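Long-range contact in UDP-4-amino-4,6-dideoxy-N-acetyl-beta-L-altrosamine transaminase (Helicobacter pylori, PDB 2FNU), which transfers an amino group from glutamate to a UDP-linked 4-keto sugar, using pyridoxal phosphate, in the second step of pseudaminic acid biosynthesis: residues S155-K167 with L276-I288. Numbering follows the deposited sequence.
With PMP (4'-deoxy-4'-aminopyridoxal-5'-phosphate), chain E.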
ATOM      1  N   SER B 155     -15.079   8.185   6.030  1.00  9.96           N
ATOM      2  CA  SER B 155     -16.248   7.316   6.089  1.00 11.35           C
ATOM      3  C   SER B 155     -15.795   5.856   6.106  1.00 11.61           C
ATOM      4  O   SER B 155     -16.514   4.972   5.647  1.00 11.19           O
ATOM      5  CB  SER B 155     -17.176   7.609   4.901  1.00 12.58           C
ATOM      6  OG  SER B 155     -17.687   8.943   5.013  1.00 12.74           O
ATOM      7  N   SER B 156     -14.626   5.592   6.693  1.00  9.90           N
ATOM      8  CA  SER B 156     -14.053   4.243   6.641  1.00 11.56           C
ATOM      9  C   SER B 156     -14.996   3.175   7.172  1.00 12.90           C
ATOM     10  O   SER B 156     -14.963   2.034   6.679  1.00 13.85           O
ATOM     11  CB  SER B 156     -12.732   4.183   7.410  1.00 12.97           C
ATOM     12  OG  SER B 156     -11.691   4.809   6.677  1.00 13.52           O
ATOM     13  N   HIS B 157     -15.808   3.520   8.190  1.00 10.77           N
ATOM     14  CA  HIS B 157     -16.753   2.574   8.798  1.00 12.99           C
ATOM     15  C   HIS B 157     -18.074   2.457   8.059  1.00 12.75           C
ATOM     16  O   HIS B 157     -18.903   1.607   8.424  1.00 13.81           O
ATOM     17  CB  HIS B 157     -17.138   3.027  10.222  1.00 12.69           C
ATOM     18  CG  HIS B 157     -15.999   3.049  11.191  1.00 14.24           C
ATOM     19  ND1 HIS B 157     -16.190   3.248  12.540  1.00 12.91           N
ATOM     20  CD2 HIS B 157     -14.662   2.919  11.012  1.00 14.26           C
ATOM     21  CE1 HIS B 157     -15.019   3.231  13.156  1.00 13.31           C
ATOM     22  NE2 HIS B 157     -14.073   3.033  12.253  1.00 14.25           N
ATOM     23  N   ALA B 158     -18.297   3.325   7.073  1.00 11.51           N
ATOM     24  CA  ALA B 158     -19.675   3.681   6.727  1.00 10.85           C
ATOM     25  C   ALA B 158     -20.177   3.316   5.337  1.00 12.44           C
ATOM     26  O   ALA B 158     -21.184   3.883   4.895  1.00 13.46           O
ATOM     27  CB  ALA B 158     -19.915   5.186   6.971  1.00 12.48           C
ATOM     28  N   LEU B 159     -19.521   2.373   4.658  1.00 12.71           N
ATOM     29  CA  LEU B 159     -20.067   1.962   3.358  1.00 11.25           C
ATOM     30  C   LEU B 159     -21.478   1.379   3.534  1.00 13.30           C
ATOM     31  O   LEU B 159     -21.688   0.391   4.262  1.00 14.18           O
ATOM     32  CB  LEU B 159     -19.150   0.970   2.657  1.00 12.49           C
ATOM     33  CG  LEU B 159     -19.613   0.641   1.227  1.00 14.38           C
ATOM     34  CD1 LEU B 159     -19.281   1.751   0.256  1.00 16.90           C
ATOM     35  CD2 LEU B 159     -18.978  -0.665   0.804  1.00 17.73           C
ATOM     36  N   GLY B 160     -22.437   2.006   2.859  1.00 12.80           N
ATOM     37  CA  GLY B 160     -23.831   1.588   2.962  1.00 12.65           C
ATOM     38  C   GLY B 160     -24.652   2.425   3.931  1.00 13.89           C
ATOM     39  O   GLY B 160     -25.887   2.379   3.915  1.00 15.37           O
ATOM     40  N   SER B 161     -23.981   3.184   4.797  1.00 12.07           N
ATOM     41  CA  SER B 161     -24.691   4.097   5.697  1.00 12.13           C
ATOM     42  C   SER B 161     -25.366   5.216   4.925  1.00 12.45           C
ATOM     43  O   SER B 161     -24.930   5.563   3.822  1.00 13.79           O
ATOM     44  CB  SER B 161     -23.729   4.703   6.726  1.00 14.46           C
ATOM     45  OG  SER B 161     -23.151   3.673   7.515  1.00 13.37           O
ATOM     46  N   GLU B 162     -26.422   5.775   5.535  1.00 12.33           N
ATOM     47  CA  GLU B 162     -27.232   6.836   4.911  1.00 12.58           C
ATOM     48  C   GLU B 162     -27.380   8.074   5.793  1.00 13.58           C
ATOM     49  O   GLU B 162     -27.244   8.025   7.025  1.00 13.54           O
ATOM     50  CB  GLU B 162     -28.624   6.297   4.566  1.00 14.80           C
ATOM     51  CG  GLU B 162     -28.555   5.204   3.504  1.00 11.55           C
ATOM     52  CD  GLU B 162     -29.915   4.613   3.129  1.00 16.53           C
ATOM     53  OE1 GLU B 162     -30.977   5.105   3.593  1.00 17.34           O
ATOM     54  OE2 GLU B 162     -29.913   3.620   2.368  1.00 20.80           O
ATOM     55  N   TYR B 163     -27.686   9.184   5.137  1.00 12.58           N
ATOM     56  CA  TYR B 163     -28.078  10.410   5.814  1.00 11.60           C
ATOM     57  C   TYR B 163     -29.258  10.924   5.000  1.00 13.65           C
ATOM     58  O   TYR B 163     -29.150  11.111   3.783  1.00 13.10           O
ATOM     59  CB  TYR B 163     -26.925  11.401   5.794  1.00 12.34           C
ATOM     60  CG  TYR B 163     -27.292  12.767   6.335  1.00 17.19           C
ATOM     61  CD1 TYR B 163     -27.704  13.788   5.472  1.00 17.77           C
ATOM     62  CD2 TYR B 163     -27.211  13.043   7.699  1.00 15.97           C
ATOM     63  CE1 TYR B 163     -28.034  15.055   5.959  1.00 19.96           C
ATOM     64  CE2 TYR B 163     -27.553  14.321   8.196  1.00 18.40           C
ATOM     65  CZ  TYR B 163     -27.951  15.304   7.313  1.00 21.84           C
ATOM     66  OH  TYR B 163     -28.272  16.566   7.775  1.00 22.99           O
ATOM     67  N   GLN B 164     -30.396  11.109   5.670  1.00 14.01           N
ATOM     68  CA  GLN B 164     -31.616  11.550   4.993  1.00 15.25           C
ATOM     69  C   GLN B 164     -31.890  10.703   3.737  1.00 13.38           C
ATOM     70  O   GLN B 164     -32.179  11.213   2.653  1.00 15.41           O
ATOM     71  CB  GLN B 164     -31.578  13.059   4.736  1.00 15.40           C
ATOM     72  CG  GLN B 164     -31.626  13.855   6.048  1.00 20.04           C
ATOM     73  CD  GLN B 164     -31.487  15.355   5.856  1.00 27.75           C
ATOM     74  OE1 GLN B 164     -31.480  15.864   4.728  1.00 36.74           O
ATOM     75  NE2 GLN B 164     -31.366  16.077   6.972  1.00 38.19           N
ATOM     76  N   ASN B 165     -31.807   9.385   3.912  1.00 14.76           N
ATOM     77  CA  ASN B 165     -32.126   8.423   2.848  1.00 14.79           C
ATOM     78  C   ASN B 165     -31.202   8.456   1.638  1.00 14.99           C
ATOM     79  O   ASN B 165     -31.547   7.954   0.568  1.00 17.26           O
ATOM     80  CB  ASN B 165     -33.590   8.557   2.403  1.00 17.47           C
ATOM     81  CG  ASN B 165     -34.540   8.428   3.561  1.00 23.06           C
ATOM     82  OD1 ASN B 165     -35.145   9.405   3.989  1.00 25.18           O
ATOM     83  ND2 ASN B 165     -34.615   7.240   4.134  1.00 19.98           N
ATOM     84  N   LYS B 166     -30.011   9.029   1.827  1.00 12.28           N
ATOM     85  CA  LYS B 166     -29.003   9.086   0.775  1.00 13.21           C
ATOM     86  C   LYS B 166     -27.700   8.480   1.266  1.00 12.97           C
ATOM     87  O   LYS B 166     -27.260   8.738   2.394  1.00 14.66           O
ATOM     88  CB  LYS B 166     -28.767  10.544   0.367  1.00 15.59           C
ATOM     89  CG  LYS B 166     -30.025  11.154  -0.292  1.00 15.01           C
ATOM     90  CD  LYS B 166     -29.962  12.656  -0.482  1.00 17.05           C
ATOM     91  CE  LYS B 166     -29.979  13.393   0.840  1.00 18.04           C
ATOM     92  NZ  LYS B 166     -30.196  14.881   0.674  1.00 21.24           N
ATOM     93  N   LYS B 167     -27.056   7.694   0.415  1.00 14.01           N
ATOM     94  CA  LYS B 167     -25.834   7.026   0.846  1.00 12.94           C
ATOM     95  C   LYS B 167     -24.697   7.981   1.146  1.00 12.78           C
ATOM     96  O   LYS B 167     -24.395   8.901   0.368  1.00 13.95           O
ATOM     97  CB  LYS B 167     -25.379   6.012  -0.201  1.00 13.73           C
ATOM     98  CG  LYS B 167     -26.217   4.767  -0.184  1.00 16.87           C
ATOM     99  CD  LYS B 167     -25.693   3.736  -1.131  1.00 22.08           C
ATOM    100  CE  LYS B 167     -26.491   2.436  -1.019  1.00 25.26           C
ATOM    101  NZ  LYS B 167     -27.806   2.543  -1.704  1.00 31.38           N
ATOM    102  N   LEU B 276     -30.717   4.613  18.878  1.00 16.88           N
ATOM    103  CA  LEU B 276     -30.829   6.050  18.651  1.00 18.87           C
ATOM    104  C   LEU B 276     -30.664   6.452  17.185  1.00 21.58           C
ATOM    105  O   LEU B 276     -30.782   7.635  16.847  1.00 21.38           O
ATOM    106  CB  LEU B 276     -29.816   6.791  19.522  1.00 22.23           C
ATOM    107  CG  LEU B 276     -29.897   6.427  21.011  1.00 26.92           C
ATOM    108  CD1 LEU B 276     -28.751   7.105  21.767  1.00 27.77           C
ATOM    109  CD2 LEU B 276     -31.270   6.768  21.640  1.00 26.92           C
ATOM    110  N   LEU B 277     -30.385   5.483  16.315  1.00 16.44           N
ATOM    111  CA  LEU B 277     -30.170   5.792  14.893  1.00 15.60           C
ATOM    112  C   LEU B 277     -31.423   6.387  14.260  1.00 19.49           C
ATOM    113  O   LEU B 277     -32.538   5.947  14.548  1.00 23.77           O
ATOM    114  CB  LEU B 277     -29.783   4.536  14.125  1.00 15.23           C
ATOM    115  CG  LEU B 277     -28.411   3.912  14.377  1.00 18.97           C
ATOM    116  CD1 LEU B 277     -28.323   2.623  13.583  1.00 18.16           C
ATOM    117  CD2 LEU B 277     -27.315   4.865  13.961  1.00 21.97           C
ATOM    118  N   LYS B 278     -31.216   7.353  13.363  1.00 19.90           N
ATOM    119  CA  LYS B 278     -32.310   7.975  12.604  1.00 22.55           C
ATOM    120  C   LYS B 278     -32.210   7.657  11.117  1.00 23.09           C
ATOM    121  O   LYS B 278     -33.133   7.942  10.358  1.00 24.65           O
ATOM    122  CB  LYS B 278     -32.315   9.488  12.821  1.00 23.48           C
ATOM    123  CG  LYS B 278     -32.712   9.874  14.244  1.00 31.45           C
ATOM    124  CD  LYS B 278     -32.646  11.379  14.460  1.00 48.53           C
ATOM    125  CE  LYS B 278     -33.089  11.744  15.873  1.00 56.37           C
ATOM    126  NZ  LYS B 278     -32.930  13.197  16.153  1.00 65.29           N
ATOM    127  N   ASP B 279     -31.094   7.064  10.705  1.00 17.43           N
ATOM    128  CA  ASP B 279     -30.932   6.618   9.324  1.00 16.29           C
ATOM    129  C   ASP B 279     -30.280   5.250   9.348  1.00 15.30           C
ATOM    130  O   ASP B 279     -29.737   4.824  10.381  1.00 16.49           O
ATOM    131  CB  ASP B 279     -30.034   7.569   8.521  1.00 17.20           C
ATOM    132  CG  ASP B 279     -30.823   8.660   7.794  1.00 21.04           C
ATOM    133  OD1 ASP B 279     -31.573   8.356   6.814  1.00 22.44           O
ATOM    134  OD2 ASP B 279     -30.646   9.826   8.183  1.00 20.20           O
ATOM    135  N   LYS B 280     -30.341   4.557   8.218  1.00 14.23           N
ATOM    136  CA  LYS B 280     -29.659   3.266   8.081  1.00 14.70           C
ATOM    137  C   LYS B 280     -28.167   3.438   8.297  1.00 15.77           C
ATOM    138  O   LYS B 280     -27.565   4.396   7.793  1.00 17.88           O
ATOM    139  CB  LYS B 280     -29.872   2.690   6.697  1.00 15.26           C
ATOM    140  CG  LYS B 280     -31.239   2.122   6.435  1.00 17.84           C
ATOM    141  CD  LYS B 280     -31.133   1.223   5.194  1.00 31.29           C
ATOM    142  CE  LYS B 280     -32.441   0.980   4.496  1.00 46.11           C
ATOM    143  NZ  LYS B 280     -32.151   0.171   3.268  1.00 39.66           N
ATOM    144  N   SER B 281     -27.574   2.523   9.068  1.00 15.10           N
ATOM    145  CA  SER B 281     -26.130   2.517   9.322  1.00 14.38           C
ATOM    146  C   SER B 281     -25.529   1.214   8.834  1.00 11.09           C
ATOM    147  O   SER B 281     -26.200   0.168   8.827  1.00 14.24           O
ATOM    148  CB  SER B 281     -25.839   2.640  10.827  1.00 16.51           C
ATOM    149  OG  SER B 281     -24.476   2.318  11.146  1.00 18.86           O
ATOM    150  N   SER B 282     -24.246   1.276   8.459  1.00 11.48           N
ATOM    151  CA  SER B 282     -23.511   0.078   8.076  1.00 11.74           C
ATOM    152  C   SER B 282     -23.422  -0.910   9.246  1.00 12.16           C
ATOM    153  O   SER B 282     -23.185  -2.101   9.048  1.00 13.76           O
ATOM    154  CB  SER B 282     -22.097   0.481   7.664  1.00 12.15           C
ATOM    155  OG  SER B 282     -21.393   0.966   8.805  1.00 12.68           O
ATOM    156  N   ASN B 283     -23.558  -0.410  10.470  1.00 11.46           N
ATOM    157  CA  ASN B 283     -23.402  -1.239  11.672  1.00 11.20           C
ATOM    158  C   ASN B 283     -22.024  -1.883  11.732  1.00 14.25           C
ATOM    159  O   ASN B 283     -21.890  -3.049  12.097  1.00 14.84           O
ATOM    160  CB  ASN B 283     -24.477  -2.339  11.753  1.00 12.41           C
ATOM    161  CG  ASN B 283     -25.871  -1.776  11.935  1.00 17.13           C
ATOM    162  OD1 ASN B 283     -26.797  -2.080  11.162  1.00 21.91           O
ATOM    163  ND2 ASN B 283     -26.032  -0.947  12.946  1.00 17.03           N
ATOM    164  N   HIS B 284     -20.992  -1.122  11.356  1.00 12.69           N
ATOM    165  CA  HIS B 284     -19.637  -1.655  11.487  1.00 11.70           C
ATOM    166  C   HIS B 284     -19.334  -2.069  12.924  1.00 14.23           C
ATOM    167  O   HIS B 284     -18.718  -3.139  13.151  1.00 13.57           O
ATOM    168  CB  HIS B 284     -18.580  -0.668  10.966  1.00 12.15           C
ATOM    169  CG  HIS B 284     -17.190  -1.102  11.264  1.00 12.49           C
ATOM    170  ND1 HIS B 284     -16.721  -2.360  10.936  1.00 14.51           N
ATOM    171  CD2 HIS B 284     -16.174  -0.472  11.895  1.00 14.75           C
ATOM    172  CE1 HIS B 284     -15.473  -2.484  11.358  1.00 14.60           C
ATOM    173  NE2 HIS B 284     -15.118  -1.354  11.945  1.00 14.97           N
ATOM    174  N   LEU B 285     -19.726  -1.209  13.872  1.00 13.10           N
ATOM    175  CA  LEU B 285     -19.579  -1.505  15.309  1.00 11.56           C
ATOM    176  C   LEU B 285     -20.932  -1.542  15.984  1.00 12.63           C
ATOM    177  O   LEU B 285     -21.893  -0.915  15.492  1.00 12.88           O
ATOM    178  CB  LEU B 285     -18.737  -0.449  16.034  1.00 12.85           C
ATOM    179  CG  LEU B 285     -17.346  -0.115  15.493  1.00 13.68           C
ATOM    180  CD1 LEU B 285     -16.696   1.068  16.247  1.00 13.22           C
ATOM    181  CD2 LEU B 285     -16.439  -1.334  15.568  1.00 13.17           C
ATOM    182  N   TYR B 286     -20.992  -2.233  17.122  1.00 11.51           N
ATOM    183  CA  TYR B 286     -22.147  -2.137  18.020  1.00 11.32           C
ATOM    184  C   TYR B 286     -21.611  -1.600  19.352  1.00 12.73           C
ATOM    185  O   TYR B 286     -21.148  -2.381  20.191  1.00 13.46           O
ATOM    186  CB  TYR B 286     -22.810  -3.510  18.241  1.00  9.86           C
ATOM    187  CG  TYR B 286     -24.060  -3.397  19.071  1.00 12.32           C
ATOM    188  CD1 TYR B 286     -25.300  -3.177  18.462  1.00 12.08           C
ATOM    189  CD2 TYR B 286     -23.998  -3.452  20.467  1.00 12.13           C
ATOM    190  CE1 TYR B 286     -26.476  -3.055  19.230  1.00 12.83           C
ATOM    191  CE2 TYR B 286     -25.153  -3.312  21.228  1.00 12.38           C
ATOM    192  CZ  TYR B 286     -26.376  -3.120  20.604  1.00 14.22           C
ATOM    193  OH  TYR B 286     -27.529  -2.988  21.353  1.00 13.74           O
ATOM    194  N   PRO B 287     -21.582  -0.265  19.517  1.00 11.63           N
ATOM    195  CA  PRO B 287     -21.069   0.339  20.753  1.00 12.59           C
ATOM    196  C   PRO B 287     -22.081   0.355  21.883  1.00 13.55           C
ATOM    197  O   PRO B 287     -23.270   0.634  21.665  1.00 13.62           O
ATOM    198  CB  PRO B 287     -20.766   1.801  20.350  1.00 12.53           C
ATOM    199  CG  PRO B 287     -20.891   1.837  18.838  1.00 13.77           C
ATOM    200  CD  PRO B 287     -21.898   0.756  18.502  1.00 12.53           C
ATOM    201  N   ILE B 288     -21.587   0.075  23.087  1.00 13.67           N
ATOM    202  CA  ILE B 288     -22.370   0.353  24.288  1.00 13.31           C
ATOM    203  C   ILE B 288     -21.577   1.331  25.153  1.00 15.29           C
ATOM    204  O   ILE B 288     -20.331   1.313  25.128  1.00 14.59           O
ATOM    205  CB  ILE B 288     -22.704  -0.936  25.098  1.00 14.43           C
ATOM    206  CG1 ILE B 288     -21.416  -1.599  25.622  1.00 13.51           C
ATOM    207  CG2 ILE B 288     -23.561  -1.895  24.265  1.00 15.57           C
ATOM    208  CD1 ILE B 288     -21.670  -2.817  26.552  1.00 13.98           C
TER
HETATM  209  N1  PMP E 903     -10.047   5.601   9.524  1.00 12.06           N
HETATM  210  C2  PMP E 903     -10.835   4.892  10.394  1.00 11.92           C
HETATM  211  C2A PMP E 903     -12.010   5.591  11.038  1.00 14.52           C
HETATM  212  C3  PMP E 903     -10.535   3.547  10.649  1.00 14.41           C
HETATM  213  O3  PMP E 903     -11.325   2.812  11.486  1.00 17.19           O
HETATM  214  C4  PMP E 903      -9.419   2.930  10.037  1.00 12.32           C
HETATM  215  C4A PMP E 903      -9.021   1.506  10.361  1.00 18.26           C
HETATM  216  N4A PMP E 903      -9.316   1.146  11.731  1.00 23.43           N
HETATM  217  C5  PMP E 903      -8.673   3.662   9.107  1.00 10.71           C
HETATM  218  C6  PMP E 903      -9.046   4.975   8.828  1.00 14.69           C
HETATM  219  C5A PMP E 903      -7.487   3.056   8.377  1.00 14.45           C
HETATM  220  O4P PMP E 903      -8.012   2.196   7.383  1.00 12.94           O
HETATM  221  P   PMP E 903      -7.093   1.013   6.780  1.00 12.08           P
HETATM  222  O1P PMP E 903      -7.037  -0.055   7.848  1.00 15.04           O
HETATM  223  O2P PMP E 903      -7.847   0.515   5.584  1.00 11.87           O
HETATM  224  O3P PMP E 903      -5.745   1.570   6.409  1.00 11.88           O
HETATM  225  O   HOH W   1     -26.133   6.921   9.267  1.00 16.25           O
HETATM  226  O   HOH W   2     -31.854   5.732   6.117  1.00 16.27           O
HETATM  227  O   HOH W   3     -31.773   2.258   1.462  1.00 29.41           O
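His157 meets His284 in a T-shaped stack: CD2 of His284 stands 3.6 Å above one face of the His157 ring, displaced toward its rim, with the planes at 61°. At the in-plane edge of the same ring, His157 NE2 hydrogen-bonds the cofactor hydroxyl, PMP O3, at 2.9 Å, while ND1 pairs with the backbone N of Ala131. These bonds, a weak one from NE2 to Tyr316 OH and the covered face would together restrain the ring's rotation. The backbone of His157 is gripped too, since Ser282 OG donates to His157 O at 2.6 Å; chi1 of 67° puts that hydroxyl between the N and carbonyl carbon of Ser282.

At Ser161, OG accepts from Ser282 N (2.8 Å) and is also hydrogen-bonded to Gly132 O. Glu162 N then donates to Lys280 O at 2.9 Å. The extended side chains of Glu162 and Lys280 run alongside each other, yet OE2 and NZ stay 4.2 Å apart, bridged by a water. Across from the type I' turn Tyr163-Lys166, the Asp279 carboxylate accepts two of its N-H groups: Gln164 N reaches OD2 (2.8 Å) from above the carboxylate plane, and Asn165 N reaches OD1 (3.1 Å) on the syn side but tilted well out of that plane.

The chemistry therefore grades from a hydrated, charged end at the hairpin to a buried histidine pair at the cofactor, where second-shell His284, also touching Lys183, is consistent with steadying the ring that bonds the pyridine hydroxyl.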